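Local coordinates for CPXV018 protein (Cowpox virus, PDB 4PDC) that is a cowpox virus MHC class I-like protein that probably acts as a decoy ligand for the NKG2D receptor of natural killer cells, at residues I46-E49 with I50-P53; E110-N113 with K114-W117; T120-F123 with R124-W128. The protein carries 2 engineered substitutions. All coordinates share one frame; numbering follows the deposited sequence.

All three contacts are local; two lie where a loop enters a helix and one lies within a helix. Contact 1 sits at the surface, at the start of helix 51-64. Contact 2 is partly buried at the start of helix 113-126. Contact 3 lies further along that same helix and is buried. Contacts 2 and 3 touch where Trp117 packs on Arg124, but contact 1 stays clear of both, its nearest atoms about 10 Å from contact 3. The chemistry follows the place in the fold. In contacts 1 and 2 side-chain oxygens receive the N-H groups of a helix start, from a carboxylate in one and a hydroxyl in the other. Within the helix body, contact 3 pairs charged side chains with hydroxyls and an opposite charge.

Contact 1. Residues I46-E49 with I50-P53; sequences IGDE and IFLP
Asp48 reaches forward from the loop and sets its carboxylate against the backbone of Ile50, Phe51 and Leu52, at the start of helix 51-64. This is the tight side of the contact. Its OD2 takes the N-H of Leu52 at 2.8 Å, and that N-H comes nearly along the C-O axis with a bond angle of 163°. The same OD2 also lies 2.9 Å from Phe51 N, but that bond is bent and weak. OD1 adds a weak bond with Ile50 N at 3.4 Å and another with Phe51 N. A chi1 of 168° swings CG away from the backbone N of Asp48 and carries the carboxylate over to these amides. OD1 also meets the edge of the Phe51 ring, 3.4 Å from CD2, with the carboxylate and ring planes 23° apart. Leu52 also packs on this carboxylate, its CG 3.5 Å from Asp48 OD2. The Phe51 ring also meets His137 of helix 131-146 edge-to-face.

The other side is loose. Glu49 is exposed, and its extended side chain leads away from the helix start. The backbone Glu49 O still touches Pro53 CG at 3.3 Å. Ile50 packs on an apolar side chain of another protein chain.

Here a loop aspartate just before a helix receives N-H groups at its start. Their partial positive charge, with a long and weak ion pair to Lys144, probably helps keep Asp48 ionised.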
ATOM      1  N   ILE E  46      17.165  -6.136 -18.137  1.00 27.83           N
ATOM      2  CA  ILE E  46      18.507  -6.337 -17.603  1.00 22.95           C
ATOM      3  C   ILE E  46      19.018  -5.056 -16.956  1.00 21.71           C
ATOM      4  O   ILE E  46      18.963  -3.983 -17.552  1.00 21.43           O
ATOM      5  CB  ILE E  46      19.476  -6.809 -18.702  1.00 24.78           C
ATOM      6  CG1 ILE E  46      19.137  -8.256 -19.078  1.00 25.65           C
ATOM      7  CG2 ILE E  46      20.933  -6.711 -18.230  1.00 32.38           C
ATOM      8  CD1 ILE E  46      19.913  -8.811 -20.253  1.00 38.64           C
ATOM      9  N   GLY E  47      19.501  -5.182 -15.723  1.00 19.01           N
ATOM     10  CA  GLY E  47      20.046  -4.052 -14.994  1.00 26.57           C
ATOM     11  C   GLY E  47      19.003  -3.244 -14.243  1.00 28.55           C
ATOM     12  O   GLY E  47      19.339  -2.283 -13.550  1.00 27.44           O
ATOM     13  N   ASP E  48      17.735  -3.622 -14.374  1.00 25.13           N
ATOM     14  CA  ASP E  48      16.668  -2.921 -13.669  1.00 20.13           C
ATOM     15  C   ASP E  48      16.889  -2.989 -12.158  1.00 19.36           C
ATOM     16  O   ASP E  48      17.157  -4.058 -11.616  1.00 23.09           O
ATOM     17  CB  ASP E  48      15.307  -3.508 -14.031  1.00 23.01           C
ATOM     18  CG  ASP E  48      14.202  -3.009 -13.120  1.00 25.88           C
ATOM     19  OD1 ASP E  48      13.847  -1.816 -13.209  1.00 25.43           O
ATOM     20  OD2 ASP E  48      13.690  -3.812 -12.313  1.00 29.08           O
ATOM     21  N   GLU E  49      16.784  -1.844 -11.490  1.00 16.14           N
ATOM     22  CA  GLU E  49      17.038  -1.761 -10.053  1.00 21.48           C
ATOM     23  C   GLU E  49      15.798  -1.295  -9.288  1.00 17.74           C
ATOM     24  O   GLU E  49      15.872  -0.997  -8.099  1.00 20.31           O
ATOM     25  CB  GLU E  49      18.221  -0.817  -9.775  1.00 22.20           C
ATOM     26  CG  GLU E  49      18.061   0.576 -10.369  1.00 25.85           C
ATOM     27  CD  GLU E  49      19.267   1.479 -10.132  1.00 29.32           C
ATOM     28  OE1 GLU E  49      19.385   2.502 -10.840  1.00 34.96           O
ATOM     29  OE2 GLU E  49      20.088   1.176  -9.243  1.00 26.64           O
ATOM     30  N   ILE E  50      14.659  -1.254  -9.974  1.00 20.94           N
ATOM     31  CA  ILE E  50      13.413  -0.759  -9.388  1.00 18.17           C
ATOM     32  C   ILE E  50      12.372  -1.864  -9.216  1.00 17.63           C
ATOM     33  O   ILE E  50      11.866  -2.091  -8.118  1.00 20.44           O
ATOM     34  CB  ILE E  50      12.810   0.356 -10.257  1.00 21.61           C
ATOM     35  CG1 ILE E  50      13.776   1.544 -10.324  1.00 23.02           C
ATOM     36  CG2 ILE E  50      11.464   0.808  -9.703  1.00 20.19           C
ATOM     37  CD1 ILE E  50      13.486   2.495 -11.455  1.00 30.12           C
ATOM     38  N   PHE E  51      12.048  -2.545 -10.304  1.00 14.54           N
ATOM     39  CA  PHE E  51      10.960  -3.514 -10.284  1.00 17.11           C
ATOM     40  C   PHE E  51      11.403  -4.893  -9.799  1.00 16.26           C
ATOM     41  O   PHE E  51      10.695  -5.527  -9.018  1.00 13.97           O
ATOM     42  CB  PHE E  51      10.334  -3.595 -11.673  1.00 15.93           C
ATOM     43  CG  PHE E  51       9.744  -2.290 -12.122  1.00 17.08           C
ATOM     44  CD1 PHE E  51       8.462  -1.934 -11.749  1.00 17.90           C
ATOM     45  CD2 PHE E  51      10.491  -1.399 -12.874  1.00 20.60           C
ATOM     46  CE1 PHE E  51       7.922  -0.723 -12.140  1.00 19.37           C
ATOM     47  CE2 PHE E  51       9.956  -0.186 -13.270  1.00 20.80           C
ATOM     48  CZ  PHE E  51       8.674   0.153 -12.900  1.00 20.26           C
ATOM     49  N   LEU E  52      12.571  -5.350 -10.240  1.00 16.41           N
ATOM     50  CA  LEU E  52      13.067  -6.660  -9.825  1.00 16.35           C
ATOM     51  C   LEU E  52      13.169  -6.784  -8.296  1.00 15.68           C
ATOM     52  O   LEU E  52      12.655  -7.747  -7.723  1.00 14.16           O
ATOM     53  CB  LEU E  52      14.430  -6.954 -10.465  1.00 17.16           C
ATOM     54  CG  LEU E  52      14.455  -7.167 -11.983  1.00 18.54           C
ATOM     55  CD1 LEU E  52      15.882  -7.425 -12.450  1.00 24.77           C
ATOM     56  CD2 LEU E  52      13.541  -8.308 -12.421  1.00 22.00           C
ATOM     57  N   PRO E  53      13.825  -5.819  -7.626  1.00 15.67           N
ATOM     58  CA  PRO E  53      13.947  -5.971  -6.167  1.00 16.66           C
ATOM     59  C   PRO E  53      12.606  -5.850  -5.455  1.00 15.48           C
ATOM     60  O   PRO E  53      12.396  -6.510  -4.440  1.00 15.44           O
ATOM     61  CB  PRO E  53      14.889  -4.830  -5.764  1.00 19.47           C
ATOM     62  CG  PRO E  53      14.805  -3.849  -6.870  1.00 23.22           C
ATOM     63  CD  PRO E  53      14.546  -4.634  -8.118  1.00 19.17           C
TER

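Contact 2. Residues E110-N113 with K114-W117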
ATOM      1  N   GLU E 110     -15.079 -26.121   4.846  1.00 45.66           N
ATOM      2  CA  GLU E 110     -13.950 -26.889   5.369  1.00 42.78           C
ATOM      3  C   GLU E 110     -12.627 -26.129   5.262  1.00 40.26           C
ATOM      4  O   GLU E 110     -12.428 -25.314   4.357  1.00 31.16           O
ATOM      5  CB  GLU E 110     -13.835 -28.237   4.644  1.00 42.62           C
ATOM      6  CG  GLU E 110     -14.087 -28.177   3.138  1.00 52.37           C
ATOM      7  CD  GLU E 110     -13.755 -29.477   2.425  1.00 59.49           C
ATOM      8  OE1 GLU E 110     -13.249 -30.414   3.082  1.00 62.06           O
ATOM      9  OE2 GLU E 110     -14.004 -29.560   1.202  1.00 51.48           O
ATOM     10  N   ALA E 111     -11.728 -26.400   6.204  1.00 41.90           N
ATOM     11  CA  ALA E 111     -10.404 -25.789   6.207  1.00 33.67           C
ATOM     12  C   ALA E 111      -9.470 -26.572   5.295  1.00 35.94           C
ATOM     13  O   ALA E 111      -9.016 -27.665   5.636  1.00 34.30           O
ATOM     14  CB  ALA E 111      -9.845 -25.727   7.619  1.00 41.21           C
ATOM     15  N   THR E 112      -9.195 -25.999   4.130  1.00 23.46           N
ATOM     16  CA  THR E 112      -8.361 -26.639   3.128  1.00 23.33           C
ATOM     17  C   THR E 112      -7.414 -25.631   2.499  1.00 19.12           C
ATOM     18  O   THR E 112      -7.643 -24.423   2.563  1.00 17.50           O
ATOM     19  CB  THR E 112      -9.205 -27.262   2.020  1.00 21.03           C
ATOM     20  OG1 THR E 112      -9.958 -26.227   1.375  1.00 19.06           O
ATOM     21  CG2 THR E 112     -10.153 -28.311   2.589  1.00 30.25           C
ATOM     22  N   ASN E 113      -6.360 -26.136   1.872  1.00 18.03           N
ATOM     23  CA  ASN E 113      -5.440 -25.288   1.138  1.00 18.86           C
ATOM     24  C   ASN E 113      -6.167 -24.586  -0.005  1.00 18.90           C
ATOM     25  O   ASN E 113      -5.892 -23.427  -0.308  1.00 15.74           O
ATOM     26  CB  ASN E 113      -4.263 -26.109   0.612  1.00 19.71           C
ATOM     27  CG  ASN E 113      -3.353 -26.596   1.727  1.00 24.98           C
ATOM     28  OD1 ASN E 113      -3.167 -25.910   2.731  1.00 22.68           O
ATOM     29  ND2 ASN E 113      -2.786 -27.786   1.559  1.00 22.07           N
ATOM     30  N   LYS E 114      -7.115 -25.293  -0.615  1.00 16.41           N
ATOM     31  CA  LYS E 114      -7.899 -24.745  -1.716  1.00 15.65           C
ATOM     32  C   LYS E 114      -8.682 -23.505  -1.282  1.00 16.82           C
ATOM     33  O   LYS E 114      -8.675 -22.478  -1.967  1.00 16.67           O
ATOM     34  CB  LYS E 114      -8.851 -25.812  -2.256  1.00 20.54           C
ATOM     35  CG  LYS E 114      -9.609 -25.406  -3.502  1.00 20.47           C
ATOM     36  CD  LYS E 114     -10.516 -26.533  -3.977  1.00 22.73           C
ATOM     37  CE  LYS E 114     -11.232 -26.167  -5.265  1.00 24.48           C
ATOM     38  NZ  LYS E 114     -12.176 -27.231  -5.701  1.00 26.06           N
ATOM     39  N   ASN E 115      -9.349 -23.594  -0.137  1.00 14.24           N
ATOM     40  CA  ASN E 115     -10.120 -22.465   0.373  1.00 15.14           C
ATOM     41  C   ASN E 115      -9.245 -21.308   0.841  1.00 13.48           C
ATOM     42  O   ASN E 115      -9.542 -20.148   0.559  1.00 14.71           O
ATOM     43  CB  ASN E 115     -11.026 -22.922   1.518  1.00 20.17           C
ATOM     44  CG  ASN E 115     -12.278 -23.626   1.022  1.00 27.46           C
ATOM     45  OD1 ASN E 115     -12.824 -23.281  -0.028  1.00 22.82           O
ATOM     46  ND2 ASN E 115     -12.739 -24.614   1.779  1.00 24.63           N
ATOM     47  N   MET E 116      -8.174 -21.617   1.561  1.00 14.19           N
ATOM     48  CA  MET E 116      -7.280 -20.579   2.056  1.00 15.83           C
ATOM     49  C   MET E 116      -6.626 -19.836   0.893  1.00 15.36           C
ATOM     50  O   MET E 116      -6.464 -18.615   0.927  1.00 14.90           O
ATOM     51  CB  MET E 116      -6.210 -21.184   2.962  1.00 17.26           C
ATOM     52  CG  MET E 116      -5.345 -20.145   3.651  1.00 23.77           C
ATOM     53  SD  MET E 116      -4.001 -20.870   4.610  1.00 35.74           S
ATOM     54  CE  MET E 116      -4.918 -21.899   5.760  1.00 45.72           C
ATOM     55  N   TRP E 117      -6.244 -20.588  -0.131  1.00 12.48           N
ATOM     56  CA  TRP E 117      -5.639 -20.015  -1.325  1.00 15.47           C
ATOM     57  C   TRP E 117      -6.595 -19.022  -1.981  1.00 14.04           C
ATOM     58  O   TRP E 117      -6.192 -17.943  -2.412  1.00 11.48           O
ATOM     59  CB  TRP E 117      -5.265 -21.131  -2.301  1.00 12.64           C
ATOM     60  CG  TRP E 117      -4.570 -20.672  -3.548  1.00 12.35           C
ATOM     61  CD1 TRP E 117      -5.139 -20.451  -4.767  1.00 12.04           C
ATOM     62  CD2 TRP E 117      -3.173 -20.390  -3.701  1.00 14.43           C
ATOM     63  NE1 TRP E 117      -4.184 -20.052  -5.673  1.00 14.64           N
ATOM     64  CE2 TRP E 117      -2.969 -20.003  -5.043  1.00 13.81           C
ATOM     65  CE3 TRP E 117      -2.075 -20.429  -2.836  1.00 11.41           C
ATOM     66  CZ2 TRP E 117      -1.714 -19.663  -5.539  1.00 14.26           C
ATOM     67  CZ3 TRP E 117      -0.829 -20.088  -3.331  1.00 15.87           C
ATOM     68  CH2 TRP E 117      -0.659 -19.710  -4.669  1.00 14.11           C
TER
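Glu110 O receives the side-chain amide of Asn115, with ND2 only 2.7 Å away. Glu110 O lies close to the amide plane of Asn115, and the bond is somewhat bent, at 146°. The same ND2 also bonds Thr108 OG1, so one amide nitrogen ties two points of the incoming loop to the helix. Asn115 CG lies beside its own backbone N (chi1 -79°), which turns the amide back toward the loop.

Thr112 supplies the second grip. Its OG1 accepts from Asn115 N at 3.1 Å, along a fairly straight line of 161°. The hydroxyl sits between the backbone N and the carbonyl carbon of Thr112, and from there it faces the helix. Asn115 therefore meets the loop with both its main-chain and side-chain nitrogens. Its CB and CG also lie against the hydroxyl oxygen, each 3.5 Å from Thr112 OG1.

Ordinary helix bonds follow, from Met116 N to Thr112 O at 3.0 Å and from Trp117 N to Asn113 O at 2.9 Å. Asn113 is buried, and its amide turns away from the contact: ND2 bonds Glu76 OE1 and OD1 takes Val69 N. The indole NH of Trp117 is held by the carbonyl of Thr79, beside strand neighbours Leu78 and Tyr80.

A threonine hydroxyl that accepts the N-H of the third residue after it is a classic N-cap, here opening helix 113-126.

Contact 3. Residues T120-F123 with R124-W128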
ATOM      1  N   THR E 120      -7.140 -15.777   0.347  1.00 13.58           N
ATOM      2  CA  THR E 120      -5.962 -15.016   0.794  1.00 12.81           C
ATOM      3  C   THR E 120      -4.986 -14.588  -0.298  1.00 15.49           C
ATOM      4  O   THR E 120      -4.094 -13.782  -0.037  1.00 14.16           O
ATOM      5  CB  THR E 120      -5.128 -15.814   1.824  1.00 12.82           C
ATOM      6  OG1 THR E 120      -4.492 -16.927   1.181  1.00 12.89           O
ATOM      7  CG2 THR E 120      -5.996 -16.290   2.973  1.00 17.46           C
ATOM      8  N   SER E 121      -5.123 -15.126  -1.504  1.00 11.68           N
ATOM      9  CA  SER E 121      -4.160 -14.825  -2.562  1.00 15.43           C
ATOM     10  C   SER E 121      -4.129 -13.337  -2.926  1.00 12.04           C
ATOM     11  O   SER E 121      -3.061 -12.720  -2.947  1.00 10.68           O
ATOM     12  CB  SER E 121      -4.464 -15.662  -3.805  1.00 14.31           C
ATOM     13  OG  SER E 121      -3.973 -16.983  -3.645  1.00 13.97           O
ATOM     14  N   GLU E 122      -5.293 -12.761  -3.220  1.00 13.53           N
ATOM     15  CA  GLU E 122      -5.365 -11.342  -3.563  1.00 16.10           C
ATOM     16  C   GLU E 122      -4.817 -10.500  -2.413  1.00 14.09           C
ATOM     17  O   GLU E 122      -4.023  -9.585  -2.615  1.00 14.66           O
ATOM     18  CB  GLU E 122      -6.805 -10.928  -3.887  1.00 18.39           C
ATOM     19  CG  GLU E 122      -6.938  -9.486  -4.362  1.00 17.83           C
ATOM     20  CD  GLU E 122      -8.365  -9.103  -4.717  1.00 26.57           C
ATOM     21  OE1 GLU E 122      -9.263  -9.964  -4.611  1.00 29.79           O
ATOM     22  OE2 GLU E 122      -8.587  -7.935  -5.103  1.00 28.08           O
ATOM     23  N   PHE E 123      -5.250 -10.840  -1.204  1.00 13.77           N
ATOM     24  CA  PHE E 123      -4.773 -10.211   0.021  1.00 14.62           C
ATOM     25  C   PHE E 123      -3.246 -10.233   0.107  1.00 14.41           C
ATOM     26  O   PHE E 123      -2.615  -9.200   0.331  1.00 13.91           O
ATOM     27  CB  PHE E 123      -5.403 -10.931   1.222  1.00 16.68           C
ATOM     28  CG  PHE E 123      -4.867 -10.507   2.560  1.00 16.24           C
ATOM     29  CD1 PHE E 123      -5.461  -9.471   3.262  1.00 19.07           C
ATOM     30  CD2 PHE E 123      -3.801 -11.178   3.138  1.00 17.52           C
ATOM     31  CE1 PHE E 123      -4.985  -9.094   4.502  1.00 20.81           C
ATOM     32  CE2 PHE E 123      -3.318 -10.803   4.376  1.00 21.23           C
ATOM     33  CZ  PHE E 123      -3.912  -9.762   5.061  1.00 22.10           C
ATOM     34  N   ARG E 124      -2.655 -11.406  -0.100  1.00  9.96           N
ATOM     35  CA  ARG E 124      -1.216 -11.572   0.061  1.00 12.21           C
ATOM     36  C   ARG E 124      -0.434 -10.852  -1.042  1.00 13.20           C
ATOM     37  O   ARG E 124       0.716 -10.465  -0.842  1.00 16.26           O
ATOM     38  CB  ARG E 124      -0.867 -13.065   0.100  1.00 13.63           C
ATOM     39  CG  ARG E 124      -1.113 -13.710   1.464  1.00 14.82           C
ATOM     40  CD  ARG E 124      -1.452 -15.188   1.352  1.00 19.31           C
ATOM     41  NE  ARG E 124      -0.619 -15.829   0.351  1.00 25.00           N
ATOM     42  CZ  ARG E 124      -1.061 -16.573  -0.656  1.00 13.96           C
ATOM     43  NH1 ARG E 124      -2.353 -16.838  -0.819  1.00 17.77           N
ATOM     44  NH2 ARG E 124      -0.183 -17.084  -1.497  1.00 20.81           N
ATOM     45  N   LEU E 125      -1.062 -10.652  -2.197  1.00 11.77           N
ATOM     46  CA  LEU E 125      -0.440  -9.903  -3.285  1.00 12.92           C
ATOM     47  C   LEU E 125      -0.527  -8.394  -3.064  1.00 14.87           C
ATOM     48  O   LEU E 125       0.437  -7.664  -3.312  1.00 14.46           O
ATOM     49  CB  LEU E 125      -1.090 -10.257  -4.626  1.00 14.80           C
ATOM     50  CG  LEU E 125      -0.703  -9.360  -5.811  1.00 11.83           C
ATOM     51  CD1 LEU E 125       0.796  -9.385  -6.052  1.00 15.58           C
ATOM     52  CD2 LEU E 125      -1.453  -9.769  -7.066  1.00 14.19           C
ATOM     53  N   LYS E 126      -1.680  -7.926  -2.599  1.00 13.01           N
ATOM     54  CA  LYS E 126      -1.965  -6.493  -2.609  1.00 15.82           C
ATOM     55  C   LYS E 126      -1.509  -5.753  -1.357  1.00 17.64           C
ATOM     56  O   LYS E 126      -1.818  -4.576  -1.182  1.00 13.71           O
ATOM     57  CB  LYS E 126      -3.460  -6.269  -2.824  1.00 13.96           C
ATOM     58  CG  LYS E 126      -3.907  -6.609  -4.239  1.00 20.01           C
ATOM     59  CD  LYS E 126      -5.334  -6.172  -4.502  1.00 23.78           C
ATOM     60  CE  LYS E 126      -5.688  -6.299  -5.977  1.00 22.29           C
ATOM     61  NZ  LYS E 126      -7.032  -5.733  -6.256  1.00 26.85           N
ATOM     62  N   LYS E 127      -0.764  -6.432  -0.493  1.00 15.49           N
ATOM     63  CA  LYS E 127      -0.273  -5.803   0.723  1.00 14.17           C
ATOM     64  C   LYS E 127       0.488  -4.519   0.390  1.00 14.30           C
ATOM     65  O   LYS E 127       0.220  -3.468   0.970  1.00 14.19           O
ATOM     66  CB  LYS E 127       0.618  -6.769   1.498  1.00 13.34           C
ATOM     67  CG  LYS E 127       0.992  -6.294   2.891  1.00 16.84           C
ATOM     68  CD  LYS E 127       1.650  -7.418   3.676  1.00 20.30           C
ATOM     69  CE  LYS E 127       2.043  -6.983   5.075  1.00 23.97           C
ATOM     70  NZ  LYS E 127       2.541  -8.142   5.875  1.00 26.21           N
ATOM     71  N   TRP E 128       1.411  -4.606  -0.568  1.00 13.47           N
ATOM     72  CA  TRP E 128       2.206  -3.452  -0.994  1.00 13.36           C
ATOM     73  C   TRP E 128       2.008  -3.124  -2.476  1.00 14.64           C
ATOM     74  O   TRP E 128       2.642  -2.209  -3.001  1.00 13.48           O
ATOM     75  CB  TRP E 128       3.689  -3.707  -0.720  1.00 13.26           C
ATOM     76  CG  TRP E 128       4.019  -3.761   0.740  1.00 16.00           C
ATOM     77  CD1 TRP E 128       4.260  -4.874   1.486  1.00 16.46           C
ATOM     78  CD2 TRP E 128       4.130  -2.647   1.630  1.00 14.01           C
ATOM     79  NE1 TRP E 128       4.520  -4.524   2.788  1.00 20.27           N
ATOM     80  CE2 TRP E 128       4.450  -3.160   2.903  1.00 19.93           C
ATOM     81  CE3 TRP E 128       4.000  -1.263   1.474  1.00 20.52           C
ATOM     82  CZ2 TRP E 128       4.635  -2.342   4.012  1.00 17.91           C
ATOM     83  CZ3 TRP E 128       4.187  -0.453   2.576  1.00 22.57           C
ATOM     84  CH2 TRP E 128       4.499  -0.993   3.830  1.00 25.03           C
TER
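Arg124 doubles back along helix 113-126, so that its guanidinium lies over the turn before, against Thr120 and Ser121. The CG stands beside the backbone N, and a bend at chi3 (41°) turns the chain toward the two hydroxyls. Arg124 and Thr120 meet aslant. NH1 donates to Thr120 OG1 at 2.9 Å, with the oxygen at the guanidinium edge, tilted 21° from its plane. A weaker bond runs from NH1 to Ser121 OG at 3.3 Å. Along the way, Arg124 CD passes 3.3 Å from Thr120 O. Both hydroxyls also bond carbonyls a turn earlier, Thr120 to Met116 O and Ser121 to Trp117 O. Their lone pairs can then serve the arginine.

On another side of the helix, Glu122 and Lys126, one turn apart, cross at a slant. Both chains are extended. Glu122 OE2 meets Lys126 NZ at 2.9 Å in a salt bridge, using the lone pair that points away from OE1. The aliphatic parts also touch, with Glu122 CG 3.7 Å from Lys126 CD. OE1 is held in turn by Gln95.

The Phe123 face of helix 113-126 meets another protein chain, probably the NKG2D receptor, where the Phe123 ring stacks on one aromatic side chain. Leu125 faces strand 75-87 and helix 51-64, packing on Tyr80, Tyr82 and Val58.

NE bonds Phe62 O on helix 51-64, and the guanidinium forms a cation-pi pair with the Phe62 ring. Hydroxyls, a carbonyl and a ring thus probably help to spread and stabilise the buried charge of Arg124, while Lys126 is matched by a carboxylate.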